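Local coordinates for protein choline dehydrogenase and related flavoproteins (Aspergillus oryzae, PDB 3Q9T) that is a formate oxidase of the glucose-methanol-choline oxidoreductase family that carries 8-formyl-FAD at its catalytic site, at residues G281-L286 / I291-D296; K529-G534 / K570-D575; C398-A403 / F408-T413. All blocks are in the same frame, centred on the assembly; numbering follows the deposited sequence.

From the N terminus, interaction 1 comes first. It closes a short loop inside a small beta-alpha-beta unit, strand 280-281, helix 283-287 and strand 295-296. Interaction 3 follows. It closes another short loop, within the connection between strands 392-397 and 415-423 of the large mixed sheet. Interaction 2 comes last and has the longest span. It ties the loop before strand 538-540 to the C-terminal end of helix 555-572. The three follow in series; none nests or crosses. Interactions 1 and 2 still touch, where V295 packs against the backbone of H533 and G534. Interaction 3 lies on the opposite side of the chain's centre from the other two, its centre about 45 Å from that of interaction 1.

Interaction 1: G281-L286 / I291-D296; sequences GPTREL and INTIVD
G281 and D296 form a parallel beta bridge in a small beta-alpha-beta unit, strand 280-281, helix 283-287 and strand 295-296. G281 N donates to V295 O at 3.3 Å. P282 is the N-cap residue, and the helix starts at T283. The D296 side chain crosses to this end, where T283 N donates to D296 OD2 at 3.0 Å. The amide comes from above the carboxylate plane, 43° out of it. CG of D296 stands anti to its own backbone N (chi1 -177°), which carries the carboxylate over to the helix start. T283 CG2 packs 3.8 Å from D296 CG. The hydroxyls T283 OG1 and T293 OG1 form a hydrogen bond of 2.7 Å, with the two side chains nearly perpendicular. At the other end of the contact, I291 N donates to L286 O at 3.1 Å, from above the carbonyl plane. Beside this bond L286 CB meets I291 CB at 4.0 Å. L286 CD2 leans on T293 OG1 at 3.8 Å. M276 of helix 267-277 touches L286, and L277 touches I291. The turn is thus held at both ends by backbone amides and in the middle by a hydroxyl pair. The start of the helix would probably stabilise the negative charge of D296.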
ATOM      1  N   GLY A 281     -28.676  -1.232  -6.587  1.00 18.68           N
ATOM      2  CA  GLY A 281     -27.391  -0.630  -6.891  1.00 17.12           C
ATOM      3  C   GLY A 281     -27.173  -0.555  -8.384  1.00 22.28           C
ATOM      4  O   GLY A 281     -28.115  -0.710  -9.167  1.00 24.38           O
ATOM      5  N   PRO A 282     -25.930  -0.295  -8.801  1.00 20.35           N
ATOM      6  CA  PRO A 282     -25.640  -0.140 -10.237  1.00 24.66           C
ATOM      7  C   PRO A 282     -25.749  -1.496 -10.915  1.00 22.22           C
ATOM      8  O   PRO A 282     -25.047  -2.429 -10.512  1.00 21.33           O
ATOM      9  CB  PRO A 282     -24.181   0.367 -10.269  1.00 20.84           C
ATOM     10  CG  PRO A 282     -23.870   0.774  -8.845  1.00 17.10           C
ATOM     11  CD  PRO A 282     -24.747  -0.083  -7.960  1.00 16.88           C
ATOM     12  N   THR A 283     -26.595  -1.587 -11.938  1.00 16.55           N
ATOM     13  CA  THR A 283     -27.010  -2.877 -12.476  1.00 29.01           C
ATOM     14  C   THR A 283     -25.825  -3.684 -13.024  1.00 26.06           C
ATOM     15  O   THR A 283     -25.751  -4.893 -12.826  1.00 22.47           O
ATOM     16  CB  THR A 283     -28.138  -2.717 -13.536  1.00 30.96           C
ATOM     17  OG1 THR A 283     -28.687  -4.002 -13.867  1.00 22.78           O
ATOM     18  CG2 THR A 283     -27.612  -2.025 -14.790  1.00 23.39           C
ATOM     19  N   ARG A 284     -24.887  -2.999 -13.670  1.00 21.32           N
ATOM     20  CA  ARG A 284     -23.708  -3.652 -14.234  1.00 23.17           C
ATOM     21  C   ARG A 284     -22.867  -4.270 -13.108  1.00 27.18           C
ATOM     22  O   ARG A 284     -22.334  -5.370 -13.248  1.00 30.31           O
ATOM     23  CB  ARG A 284     -22.895  -2.635 -15.045  1.00 32.13           C
ATOM     24  CG  ARG A 284     -21.959  -3.201 -16.098  1.00 47.96           C
ATOM     25  CD  ARG A 284     -21.125  -2.074 -16.741  1.00 52.85           C
ATOM     26  NE  ARG A 284     -21.940  -0.894 -17.046  1.00 51.74           N
ATOM     27  CZ  ARG A 284     -22.744  -0.785 -18.103  1.00 54.38           C
ATOM     28  NH1 ARG A 284     -22.850  -1.786 -18.971  1.00 56.15           N
ATOM     29  NH2 ARG A 284     -23.450   0.322 -18.296  1.00 54.32           N
ATOM     30  N   GLU A 285     -22.778  -3.578 -11.975  1.00 25.90           N
ATOM     31  CA  GLU A 285     -22.009  -4.079 -10.841  1.00 19.74           C
ATOM     32  C   GLU A 285     -22.689  -5.279 -10.166  1.00 21.57           C
ATOM     33  O   GLU A 285     -22.014  -6.212  -9.755  1.00 23.90           O
ATOM     34  CB  GLU A 285     -21.737  -2.961  -9.836  1.00 25.18           C
ATOM     35  CG  GLU A 285     -21.038  -3.408  -8.559  1.00 26.49           C
ATOM     36  CD  GLU A 285     -20.658  -2.254  -7.631  1.00 32.23           C
ATOM     37  OE1 GLU A 285     -21.125  -1.105  -7.839  1.00 23.17           O
ATOM     38  OE2 GLU A 285     -19.882  -2.505  -6.684  1.00 27.95           O
ATOM     39  N   LEU A 286     -24.014  -5.255 -10.050  1.00 19.59           N
ATOM     40  CA  LEU A 286     -24.754  -6.427  -9.556  1.00 23.86           C
ATOM     41  C   LEU A 286     -24.568  -7.667 -10.460  1.00 25.19           C
ATOM     42  O   LEU A 286     -24.142  -8.722  -9.984  1.00 20.48           O
ATOM     43  CB  LEU A 286     -26.247  -6.117  -9.368  1.00 19.67           C
ATOM     44  CG  LEU A 286     -26.675  -5.412  -8.064  1.00 25.32           C
ATOM     45  CD1 LEU A 286     -25.622  -4.420  -7.602  1.00 24.06           C
ATOM     46  CD2 LEU A 286     -28.038  -4.707  -8.207  1.00 21.00           C
ATOM     47  N   ILE A 291     -25.895 -11.053  -9.004  1.00 24.63           N
ATOM     48  CA  ILE A 291     -27.055 -10.524  -8.270  1.00 20.00           C
ATOM     49  C   ILE A 291     -28.101  -9.917  -9.200  1.00 23.00           C
ATOM     50  O   ILE A 291     -27.794  -9.086 -10.043  1.00 20.21           O
ATOM     51  CB  ILE A 291     -26.632  -9.453  -7.251  1.00 22.80           C
ATOM     52  CG1 ILE A 291     -25.571 -10.021  -6.298  1.00 20.46           C
ATOM     53  CG2 ILE A 291     -27.846  -8.931  -6.485  1.00 24.30           C
ATOM     54  CD1 ILE A 291     -24.799  -8.952  -5.548  1.00 22.83           C
ATOM     55  N   ASN A 292     -29.349 -10.330  -9.049  1.00 27.92           N
ATOM     56  CA  ASN A 292     -30.420  -9.683  -9.794  1.00 29.07           C
ATOM     57  C   ASN A 292     -30.548  -8.202  -9.470  1.00 23.53           C
ATOM     58  O   ASN A 292     -30.280  -7.775  -8.355  1.00 21.96           O
ATOM     59  CB  ASN A 292     -31.744 -10.386  -9.530  1.00 28.05           C
ATOM     60  CG  ASN A 292     -31.802 -11.745 -10.182  1.00 43.77           C
ATOM     61  OD1 ASN A 292     -31.347 -11.918 -11.321  1.00 39.69           O
ATOM     62  ND2 ASN A 292     -32.341 -12.724  -9.463  1.00 33.87           N
ATOM     63  N   THR A 293     -30.953  -7.417 -10.455  1.00 29.07           N
ATOM     64  CA  THR A 293     -31.195  -6.009 -10.213  1.00 27.46           C
ATOM     65  C   THR A 293     -32.665  -5.812  -9.959  1.00 25.63           C
ATOM     66  O   THR A 293     -33.482  -6.104 -10.814  1.00 31.20           O
ATOM     67  CB  THR A 293     -30.799  -5.164 -11.408  1.00 23.94           C
ATOM     68  OG1 THR A 293     -29.421  -5.391 -11.699  1.00 27.10           O
ATOM     69  CG2 THR A 293     -31.019  -3.679 -11.112  1.00 25.40           C
ATOM     70  N   ILE A 294     -33.004  -5.338  -8.768  1.00 30.39           N
ATOM     71  CA  ILE A 294     -34.380  -4.983  -8.478  1.00 19.64           C
ATOM     72  C   ILE A 294     -34.579  -3.509  -8.793  1.00 21.19           C
ATOM     73  O   ILE A 294     -35.549  -3.134  -9.439  1.00 20.77           O
ATOM     74  CB  ILE A 294     -34.740  -5.273  -7.029  1.00 29.50           C
ATOM     75  CG1 ILE A 294     -34.710  -6.790  -6.790  1.00 26.50           C
ATOM     76  CG2 ILE A 294     -36.106  -4.687  -6.709  1.00 24.66           C
ATOM     77  CD1 ILE A 294     -34.876  -7.181  -5.353  1.00 31.61           C
ATOM     78  N   VAL A 295     -33.629  -2.681  -8.372  1.00 19.64           N
ATOM     79  CA  VAL A 295     -33.640  -1.267  -8.717  1.00 23.23           C
ATOM     80  C   VAL A 295     -32.273  -0.853  -9.227  1.00 22.46           C
ATOM     81  O   VAL A 295     -31.286  -0.995  -8.529  1.00 17.47           O
ATOM     82  CB  VAL A 295     -33.994  -0.390  -7.482  1.00 27.86           C
ATOM     83  CG1 VAL A 295     -33.845   1.099  -7.806  1.00 18.25           C
ATOM     84  CG2 VAL A 295     -35.398  -0.706  -6.981  1.00 15.46           C
ATOM     85  N   ASP A 296     -32.205  -0.339 -10.447  1.00 20.31           N
ATOM     86  CA  ASP A 296     -30.945   0.171 -10.954  1.00 22.38           C
ATOM     87  C   ASP A 296     -30.672   1.538 -10.310  1.00 24.36           C
ATOM     88  O   ASP A 296     -31.169   2.566 -10.776  1.00 22.01           O
ATOM     89  CB  ASP A 296     -30.956   0.250 -12.488  1.00 22.62           C
ATOM     90  CG  ASP A 296     -29.617   0.706 -13.065  1.00 28.79           C
ATOM     91  OD1 ASP A 296     -29.592   1.228 -14.198  1.00 35.27           O
ATOM     92  OD2 ASP A 296     -28.582   0.548 -12.385  1.00 26.32           O
TER

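Interaction 2: K529-G534 / K570-D575; sequences KLKVHG and KAEHKD
The carboxylate of E572 is the flat group that meets K531. The ammonium group of K531 lies on the side that the two carboxylate oxygens share. K531 NZ is 3.1 Å from E572 OE2 and uses the syn lone pair of that oxygen. The bond from K531 NZ to E572 OE1 is weak, at 3.3 Å. Next in the chain, the H573 ring has E572 CG on one face, 3.8 Å above the plane and offset toward the rim. The ring nitrogens of H573 are hydrogen-bonded to R260 and E261, and its ring makes an edge-to-face contact with F9.

The two side chains of the salt bridge come from opposite directions. Beyond CG the K531 chain is extended, and this carries the ammonium group well away from its loop. In E572, chi1 of 173° sets CG opposite the backbone N, and the bend at chi2 (147°) turns the carboxylate to the lysine. K531 CE also comes to 3.4 Å from E572 OE2. E572 is the last residue of helix 555-572, and H573 is the first to leave helical angles. The side chain of K531 touches R539 of strand 538-540, which also makes a weak, long ion pair with E572 OE2.

The contact joins the loop before an edge strand of the parallel sheet to the end of the C-terminal helix. It lies away from the FAD sites and buries only 69 Å². The chemistry is one surface ion pair, with one firmer and one weak bond; the more distant charge of R539 would probably add a little to the hold on the glutamate.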
ATOM      1  N   LYS A 529     -36.805  12.287   2.581  1.00 19.03           N
ATOM      2  CA  LYS A 529     -37.291  11.636   3.791  1.00 19.47           C
ATOM      3  C   LYS A 529     -36.460  10.393   4.074  1.00 21.87           C
ATOM      4  O   LYS A 529     -36.853   9.535   4.858  1.00 24.14           O
ATOM      5  CB  LYS A 529     -38.773  11.290   3.675  1.00 21.84           C
ATOM      6  CG  LYS A 529     -39.645  12.478   3.243  1.00 26.65           C
ATOM      7  CD  LYS A 529     -39.508  13.672   4.184  1.00 24.66           C
ATOM      8  CE  LYS A 529     -40.409  14.809   3.737  1.00 30.24           C
ATOM      9  NZ  LYS A 529     -40.408  15.890   4.747  1.00 48.55           N
ATOM     10  N   LEU A 530     -35.313  10.309   3.403  1.00 17.89           N
ATOM     11  CA  LEU A 530     -34.349   9.247   3.639  1.00 20.03           C
ATOM     12  C   LEU A 530     -34.911   7.899   3.221  1.00 19.37           C
ATOM     13  O   LEU A 530     -34.411   6.860   3.643  1.00 19.13           O
ATOM     14  CB  LEU A 530     -33.901   9.219   5.107  1.00 13.11           C
ATOM     15  CG  LEU A 530     -33.153  10.470   5.573  1.00 16.90           C
ATOM     16  CD1 LEU A 530     -32.705  10.308   7.009  1.00 19.51           C
ATOM     17  CD2 LEU A 530     -31.955  10.759   4.653  1.00 15.99           C
ATOM     18  N   LYS A 531     -35.942   7.924   2.385  1.00 17.26           N
ATOM     19  CA  LYS A 531     -36.474   6.696   1.787  1.00 25.46           C
ATOM     20  C   LYS A 531     -35.657   6.302   0.558  1.00 21.35           C
ATOM     21  O   LYS A 531     -35.337   7.157  -0.273  1.00 20.07           O
ATOM     22  CB  LYS A 531     -37.938   6.877   1.379  1.00 17.66           C
ATOM     23  CG  LYS A 531     -38.874   7.127   2.544  1.00 22.32           C
ATOM     24  CD  LYS A 531     -40.278   7.369   2.044  1.00 21.47           C
ATOM     25  CE  LYS A 531     -41.243   7.457   3.189  1.00 27.59           C
ATOM     26  NZ  LYS A 531     -42.614   7.259   2.681  1.00 31.80           N
ATOM     27  N   VAL A 532     -35.331   5.013   0.445  1.00 16.80           N
ATOM     28  CA  VAL A 532     -34.590   4.508  -0.714  1.00 18.51           C
ATOM     29  C   VAL A 532     -35.404   4.680  -2.015  1.00 20.06           C
ATOM     30  O   VAL A 532     -36.505   4.135  -2.148  1.00 20.53           O
ATOM     31  CB  VAL A 532     -34.154   3.028  -0.508  1.00 16.99           C
ATOM     32  CG1 VAL A 532     -33.439   2.484  -1.742  1.00 21.07           C
ATOM     33  CG2 VAL A 532     -33.257   2.900   0.702  1.00 15.80           C
ATOM     34  N   HIS A 533     -34.882   5.463  -2.958  1.00 19.86           N
ATOM     35  CA  HIS A 533     -35.559   5.638  -4.247  1.00 18.49           C
ATOM     36  C   HIS A 533     -35.888   4.260  -4.823  1.00 29.43           C
ATOM     37  O   HIS A 533     -35.010   3.400  -4.960  1.00 24.53           O
ATOM     38  CB  HIS A 533     -34.685   6.396  -5.256  1.00 20.57           C
ATOM     39  CG  HIS A 533     -34.365   7.809  -4.868  1.00 24.22           C
ATOM     40  ND1 HIS A 533     -35.326   8.794  -4.755  1.00 23.80           N
ATOM     41  CD2 HIS A 533     -33.180   8.412  -4.609  1.00 22.32           C
ATOM     42  CE1 HIS A 533     -34.749   9.934  -4.413  1.00 23.29           C
ATOM     43  NE2 HIS A 533     -33.447   9.730  -4.320  1.00 24.94           N
ATOM     44  N   GLY A 534     -37.154   4.043  -5.155  1.00 23.10           N
ATOM     45  CA  GLY A 534     -37.562   2.807  -5.786  1.00 23.28           C
ATOM     46  C   GLY A 534     -38.127   1.766  -4.843  1.00 21.16           C
ATOM     47  O   GLY A 534     -38.692   0.772  -5.288  1.00 25.58           O
ATOM     48  N   LYS A 570     -41.844   9.315  12.453  1.00 23.88           N
ATOM     49  CA  LYS A 570     -42.956   9.556  13.370  1.00 24.65           C
ATOM     50  C   LYS A 570     -44.053  10.368  12.706  1.00 26.22           C
ATOM     51  O   LYS A 570     -45.233  10.117  12.935  1.00 26.96           O
ATOM     52  CB  LYS A 570     -42.490  10.266  14.636  1.00 23.77           C
ATOM     53  CG  LYS A 570     -41.650   9.400  15.565  1.00 23.27           C
ATOM     54  CD  LYS A 570     -41.361  10.129  16.880  1.00 20.00           C
ATOM     55  CE  LYS A 570     -40.372   9.350  17.733  1.00 22.97           C
ATOM     56  NZ  LYS A 570     -40.009  10.088  18.975  1.00 19.58           N
ATOM     57  N   ALA A 571     -43.660  11.341  11.889  1.00 24.33           N
ATOM     58  CA  ALA A 571     -44.630  12.189  11.216  1.00 24.99           C
ATOM     59  C   ALA A 571     -45.463  11.364  10.251  1.00 30.45           C
ATOM     60  O   ALA A 571     -46.635  11.662  10.000  1.00 26.30           O
ATOM     61  CB  ALA A 571     -43.939  13.329  10.486  1.00 21.42           C
ATOM     62  N   GLU A 572     -44.853  10.322   9.703  1.00 30.51           N
ATOM     63  CA  GLU A 572     -45.544   9.476   8.752  1.00 24.60           C
ATOM     64  C   GLU A 572     -46.542   8.534   9.421  1.00 26.11           C
ATOM     65  O   GLU A 572     -47.637   8.337   8.909  1.00 33.49           O
ATOM     66  CB  GLU A 572     -44.547   8.679   7.926  1.00 24.41           C
ATOM     67  CG  GLU A 572     -45.214   7.659   7.039  1.00 33.19           C
ATOM     68  CD  GLU A 572     -44.458   7.463   5.757  1.00 40.72           C
ATOM     69  OE1 GLU A 572     -44.602   6.388   5.140  1.00 39.46           O
ATOM     70  OE2 GLU A 572     -43.723   8.396   5.373  1.00 38.25           O
ATOM     71  N   HIS A 573     -46.169   7.960  10.560  1.00 25.07           N
ATOM     72  CA  HIS A 573     -47.049   7.009  11.244  1.00 27.94           C
ATOM     73  C   HIS A 573     -47.901   7.655  12.349  1.00 32.15           C
ATOM     74  O   HIS A 573     -47.711   7.415  13.551  1.00 22.38           O
ATOM     75  CB  HIS A 573     -46.240   5.818  11.751  1.00 29.68           C
ATOM     76  CG  HIS A 573     -45.511   5.104  10.660  1.00 29.89           C
ATOM     77  ND1 HIS A 573     -46.048   4.030   9.986  1.00 35.95           N
ATOM     78  CD2 HIS A 573     -44.306   5.342  10.090  1.00 28.30           C
ATOM     79  CE1 HIS A 573     -45.200   3.629   9.056  1.00 32.26           C
ATOM     80  NE2 HIS A 573     -44.132   4.405   9.103  1.00 28.21           N
ATOM     81  N   LYS A 574     -48.851   8.474  11.907  1.00 34.18           N
ATOM     82  CA  LYS A 574     -49.754   9.200  12.800  1.00 36.03           C
ATOM     83  C   LYS A 574     -50.374   8.301  13.856  1.00 37.38           C
ATOM     84  O   LYS A 574     -50.429   8.663  15.033  1.00 34.59           O
ATOM     85  CB  LYS A 574     -50.878   9.857  11.993  1.00 39.81           C
ATOM     86  CG  LYS A 574     -50.651  11.320  11.648  1.00 48.17           C
ATOM     87  CD  LYS A 574     -49.362  11.535  10.892  1.00 44.00           C
ATOM     88  CE  LYS A 574     -49.349  12.912  10.239  1.00 57.18           C
ATOM     89  NZ  LYS A 574     -50.545  13.093   9.357  1.00 61.78           N
ATOM     90  N   ASP A 575     -50.844   7.130  13.437  1.00 27.50           N
ATOM     91  CA  ASP A 575     -51.532   6.241  14.361  1.00 37.14           C
ATOM     92  C   ASP A 575     -50.629   5.799  15.522  1.00 37.19           C
ATOM     93  O   ASP A 575     -51.119   5.372  16.566  1.00 36.08           O
ATOM     94  CB  ASP A 575     -52.128   5.031  13.626  1.00 33.54           C
ATOM     95  CG  ASP A 575     -51.072   4.062  13.142  1.00 43.06           C
ATOM     96  OD1 ASP A 575     -51.311   2.834  13.218  1.00 43.05           O
ATOM     97  OD2 ASP A 575     -50.004   4.530  12.692  1.00 35.29           O
TER

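Interaction 3: C398-A403 / F408-T413; sequences CMFGTA and FPTPKT
With chi1 at -176° the F400 side chain points away from its own amide nitrogen, and chi2 of 87° turns the ring so that one face meets P411. P411 CD sits over the ring centre, 3.5 Å from the F400 centroid and 13° off the normal. This is a CH-pi contact. P411 CG is farther, at 3.9 Å from F400 CD1. T410, P409 and F408 meet other parts of the ring. T410 OG1 comes obliquely to F400 CE2 at 3.7 Å, and T410 CG2 lies 4.0 Å from F400 CD2. P409 O is 3.6 Å from F400 CZ, also oblique. F408 O stands at the ring edge, near its plane, 4.3 Å from F400 CZ. T402 adds a small contact, with its CG2 at 3.5 Å from T410 OG1.

Both segments belong to the connection between strands 392-397 and 415-423 of the large mixed sheet. L327 and H416 also touch F400. P409 O accepts a hydrogen bond from Y485, and P409 packs on W487 of the second subunit. T402 is about 7 Å, side chain to side chain, from Y98, a FAD-binding residue.

No hydrogen bond crosses the contact. It rests on packing around one buried ring; the CD carbon, next to the proline nitrogen, probably presents a slightly positive C-H to the pi face.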
ATOM      1  N   CYS A 398      -2.323  15.853  22.730  1.00 25.01           N
ATOM      2  CA  CYS A 398      -1.208  16.090  23.649  1.00 20.88           C
ATOM      3  C   CYS A 398      -0.501  14.825  24.091  1.00 21.99           C
ATOM      4  O   CYS A 398      -0.226  14.650  25.278  1.00 19.52           O
ATOM      5  CB  CYS A 398      -1.648  16.913  24.876  1.00 22.52           C
ATOM      6  SG  CYS A 398      -3.017  16.218  25.796  1.00 21.98           S
ATOM      7  N   MET A 399      -0.208  13.947  23.136  1.00 22.97           N
ATOM      8  CA  MET A 399       0.718  12.835  23.361  1.00 19.66           C
ATOM      9  C   MET A 399       0.948  12.125  22.034  1.00 20.99           C
ATOM     10  O   MET A 399       0.269  12.421  21.050  1.00 20.28           O
ATOM     11  CB  MET A 399       0.208  11.868  24.445  1.00 24.80           C
ATOM     12  CG  MET A 399      -0.714  10.763  23.975  1.00 31.86           C
ATOM     13  SD  MET A 399      -1.133   9.543  25.263  1.00 32.14           S
ATOM     14  CE  MET A 399       0.330   9.549  26.233  1.00 30.43           C
ATOM     15  N   PHE A 400       1.911  11.214  21.983  1.00 20.32           N
ATOM     16  CA  PHE A 400       2.073  10.423  20.771  1.00 23.01           C
ATOM     17  C   PHE A 400       0.805   9.611  20.549  1.00 20.87           C
ATOM     18  O   PHE A 400       0.345   8.936  21.462  1.00 21.90           O
ATOM     19  CB  PHE A 400       3.260   9.470  20.870  1.00 21.17           C
ATOM     20  CG  PHE A 400       3.516   8.709  19.598  1.00 19.43           C
ATOM     21  CD1 PHE A 400       4.306   9.250  18.602  1.00 16.71           C
ATOM     22  CD2 PHE A 400       2.949   7.467  19.393  1.00 18.67           C
ATOM     23  CE1 PHE A 400       4.557   8.561  17.428  1.00 16.96           C
ATOM     24  CE2 PHE A 400       3.196   6.759  18.209  1.00 20.99           C
ATOM     25  CZ  PHE A 400       4.000   7.314  17.227  1.00 18.61           C
ATOM     26  N   GLY A 401       0.245   9.675  19.341  1.00 20.24           N
ATOM     27  CA  GLY A 401      -0.973   8.945  19.035  1.00 19.24           C
ATOM     28  C   GLY A 401      -0.805   7.879  17.959  1.00 19.44           C
ATOM     29  O   GLY A 401      -0.665   8.201  16.772  1.00 19.18           O
ATOM     30  N   THR A 402      -0.848   6.611  18.374  1.00 17.13           N
ATOM     31  CA  THR A 402      -0.666   5.489  17.457  1.00 22.43           C
ATOM     32  C   THR A 402      -1.700   5.530  16.359  1.00 19.82           C
ATOM     33  O   THR A 402      -1.409   5.117  15.250  1.00 19.50           O
ATOM     34  CB  THR A 402      -0.793   4.127  18.158  1.00 20.29           C
ATOM     35  OG1 THR A 402      -1.961   4.139  18.988  1.00 27.52           O
ATOM     36  CG2 THR A 402       0.442   3.851  19.020  1.00 21.47           C
ATOM     37  N   ALA A 403      -2.905   6.016  16.673  1.00 18.86           N
ATOM     38  CA  ALA A 403      -3.984   6.078  15.682  1.00 21.76           C
ATOM     39  C   ALA A 403      -3.653   6.988  14.504  1.00 18.88           C
ATOM     40  O   ALA A 403      -4.316   6.932  13.467  1.00 20.18           O
ATOM     41  CB  ALA A 403      -5.298   6.521  16.330  1.00 21.25           C
ATOM     42  N   PHE A 408       5.043   4.337  11.830  1.00 24.23           N
ATOM     43  CA  PHE A 408       6.175   4.669  12.699  1.00 23.88           C
ATOM     44  C   PHE A 408       6.037   4.017  14.057  1.00 20.89           C
ATOM     45  O   PHE A 408       4.953   3.981  14.624  1.00 26.94           O
ATOM     46  CB  PHE A 408       6.300   6.174  12.888  1.00 16.05           C
ATOM     47  CG  PHE A 408       6.262   6.952  11.598  1.00 20.28           C
ATOM     48  CD1 PHE A 408       6.801   6.421  10.435  1.00 20.04           C
ATOM     49  CD2 PHE A 408       5.670   8.216  11.548  1.00 17.03           C
ATOM     50  CE1 PHE A 408       6.772   7.153   9.241  1.00 20.30           C
ATOM     51  CE2 PHE A 408       5.626   8.944  10.366  1.00 18.49           C
ATOM     52  CZ  PHE A 408       6.184   8.410   9.210  1.00 18.57           C
ATOM     53  N   PRO A 409       7.142   3.492  14.588  1.00 22.48           N
ATOM     54  CA  PRO A 409       7.020   2.895  15.918  1.00 26.29           C
ATOM     55  C   PRO A 409       6.706   3.953  16.972  1.00 26.69           C
ATOM     56  O   PRO A 409       6.863   5.163  16.750  1.00 21.85           O
ATOM     57  CB  PRO A 409       8.396   2.256  16.160  1.00 27.80           C
ATOM     58  CG  PRO A 409       9.318   2.912  15.196  1.00 25.52           C
ATOM     59  CD  PRO A 409       8.499   3.386  14.029  1.00 20.20           C
ATOM     60  N   THR A 410       6.238   3.492  18.120  1.00 24.50           N
ATOM     61  CA  THR A 410       6.022   4.383  19.243  1.00 25.52           C
ATOM     62  C   THR A 410       7.366   4.721  19.859  1.00 28.68           C
ATOM     63  O   THR A 410       8.134   3.816  20.202  1.00 34.67           O
ATOM     64  CB  THR A 410       5.142   3.726  20.296  1.00 26.89           C
ATOM     65  OG1 THR A 410       3.868   3.404  19.713  1.00 27.50           O
ATOM     66  CG2 THR A 410       4.952   4.672  21.472  1.00 25.98           C
ATOM     67  N   PRO A 411       7.668   6.022  19.996  1.00 24.03           N
ATOM     68  CA  PRO A 411       8.961   6.363  20.594  1.00 24.46           C
ATOM     69  C   PRO A 411       9.064   5.792  22.010  1.00 27.84           C
ATOM     70  O   PRO A 411       8.057   5.695  22.706  1.00 28.28           O
ATOM     71  CB  PRO A 411       8.955   7.901  20.623  1.00 21.13           C
ATOM     72  CG  PRO A 411       7.913   8.311  19.631  1.00 22.84           C
ATOM     73  CD  PRO A 411       6.876   7.218  19.652  1.00 23.02           C
ATOM     74  N   LYS A 412      10.275   5.423  22.411  1.00 25.11           N
ATOM     75  CA  LYS A 412      10.516   4.801  23.705  1.00 32.27           C
ATOM     76  C   LYS A 412      10.615   5.809  24.852  1.00 28.73           C
ATOM     77  O   LYS A 412      10.327   5.464  25.999  1.00 34.32           O
ATOM     78  CB  LYS A 412      11.788   3.953  23.641  1.00 36.63           C
ATOM     79  CG  LYS A 412      11.709   2.793  22.651  1.00 43.52           C
ATOM     80  CD  LYS A 412      13.071   2.153  22.424  1.00 60.65           C
ATOM     81  CE  LYS A 412      12.965   0.957  21.491  1.00 60.75           C
ATOM     82  NZ  LYS A 412      12.034  -0.071  22.037  1.00 70.84           N
ATOM     83  N   THR A 413      11.003   7.045  24.529  1.00 20.21           N
ATOM     84  CA  THR A 413      11.200   8.109  25.515  1.00 23.51           C
ATOM     85  C   THR A 413      10.588   9.432  25.059  1.00 30.27           C
ATOM     86  O   THR A 413      10.238   9.598  23.891  1.00 27.31           O
ATOM     87  CB  THR A 413      12.693   8.416  25.689  1.00 28.90           C
ATOM     88  OG1 THR A 413      13.171   9.094  24.517  1.00 28.46           O
ATOM     89  CG2 THR A 413      13.502   7.135  25.904  1.00 27.45           C
TER